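Local structure of aminotransferase, class V family protein (Trichomonas vaginalis, 5F8V) at residues Gly76-Ser79 / Leu80-Ala84. The protein probably catalyses the reversible, pyridoxal-phosphate-dependent transfer of an amino group between glutamate and 3-phosphooxypyruvate, which makes O-phospho-L-serine in serine biosynthesis. Numbering follows the deposited sequence.
Sequences GGAS and LQFSA
The carbonyl oxygen of Gly77, at the N-cap position of helix 78-89, takes two weak hydrogen bonds: the backbone N of Leu80 lies 3.3 Å from Gly77 O, where the N-H...O angle is only 127°, and the amide NE2 of Gln81 reaches the same oxygen at 3.4 Å. Gln81 gets there by folding back toward the helix start, its chain bent at chi2 (-41°), while its OE1 bonds to the hydroxyl of Tyr233. The first regular helical bond is firmer, Phe82 N to Ala78 O at 3.0 Å. This glycine-rich turn, between strand 69-75 and the helix, forms part of the phosphate-binding cup of a fold-type I aminotransferase: the backbone N of Ala78 and the hydroxyl of Ser79 both bond the phosphate of the pyridoxal group carried on Lys202. The helix start points at that phosphate, and its dipole probably helps to stabilise the negative charge. The ring of Phe82 packs back along the first turn of the helix, with CG anti to the carbonyl carbon (chi1 -59°), which turns it over Ala78 and Ser79. One face of the ring receives Ser79 CA in a CH-pi contact, 4.0 Å from the centroid, and Ala78 CB stands 4.4 Å from the ring atom CE1 of Phe82. Leu80 CD2 lies 4.1 Å from Gly76 CA, the methyl packing against the bare glycine carbon.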
# COMPACT_ATOMS: atom_id res chain seq x y z
N GLY A 76 -0.40 -3.20 -0.14
CA GLY A 76 -0.70 -3.94 1.09
C GLY A 76 0.44 -4.81 1.59
O GLY A 76 1.21 -5.36 0.80
N GLY A 77 0.54 -4.94 2.90
CA GLY A 77 1.60 -5.71 3.54
C GLY A 77 1.32 -7.19 3.54
O GLY A 77 0.36 -7.67 2.93
N ALA A 78 2.17 -7.93 4.25
CA ALA A 78 2.05 -9.38 4.34
C ALA A 78 0.71 -9.85 4.91
O ALA A 78 0.16 -10.84 4.44
CB ALA A 78 3.21 -9.94 5.15
N SER A 79 0.18 -9.12 5.90
CA SER A 79 -1.07 -9.50 6.56
C SER A 79 -2.28 -9.53 5.63
O SER A 79 -3.18 -10.35 5.80
CB SER A 79 -1.36 -8.59 7.75
OG SER A 79 -0.27 -8.58 8.65
N LEU A 80 -2.30 -8.63 4.65
CA LEU A 80 -3.33 -8.67 3.61
C LEU A 80 -3.20 -9.94 2.75
O LEU A 80 -4.22 -10.52 2.35
CB LEU A 80 -3.28 -7.41 2.73
CG LEU A 80 -4.47 -7.22 1.77
CD1 LEU A 80 -5.79 -7.08 2.52
CD2 LEU A 80 -4.25 -6.01 0.87
N GLN A 81 -1.97 -10.37 2.48
CA GLN A 81 -1.76 -11.60 1.70
C GLN A 81 -2.16 -12.85 2.49
O GLN A 81 -2.61 -13.83 1.88
CB GLN A 81 -0.32 -11.73 1.16
CG GLN A 81 0.29 -10.48 0.52
CD GLN A 81 -0.67 -9.69 -0.35
OE1 GLN A 81 -1.40 -10.26 -1.17
NE2 GLN A 81 -0.66 -8.37 -0.20
N PHE A 82 -2.06 -12.83 3.82
CA PHE A 82 -2.63 -13.93 4.64
C PHE A 82 -4.11 -14.17 4.31
O PHE A 82 -4.57 -15.31 4.30
CB PHE A 82 -2.55 -13.67 6.16
CG PHE A 82 -1.16 -13.46 6.72
CD1 PHE A 82 0.00 -13.77 6.00
CD2 PHE A 82 -1.03 -13.00 8.03
CE1 PHE A 82 1.25 -13.57 6.57
CE2 PHE A 82 0.22 -12.81 8.59
CZ PHE A 82 1.36 -13.09 7.86
N SER A 83 -4.85 -13.10 4.08
CA SER A 83 -6.25 -13.19 3.68
C SER A 83 -6.40 -13.67 2.24
O SER A 83 -7.21 -14.56 1.96
CB SER A 83 -6.94 -11.85 3.84
OG SER A 83 -6.72 -11.31 5.13
N ALA A 84 -5.61 -13.09 1.34
CA ALA A 84 -5.71 -13.38 -0.09
C ALA A 84 -5.33 -14.81 -0.45
O ALA A 84 -5.89 -15.37 -1.38
CB ALA A 84 -4.90 -12.38 -0.90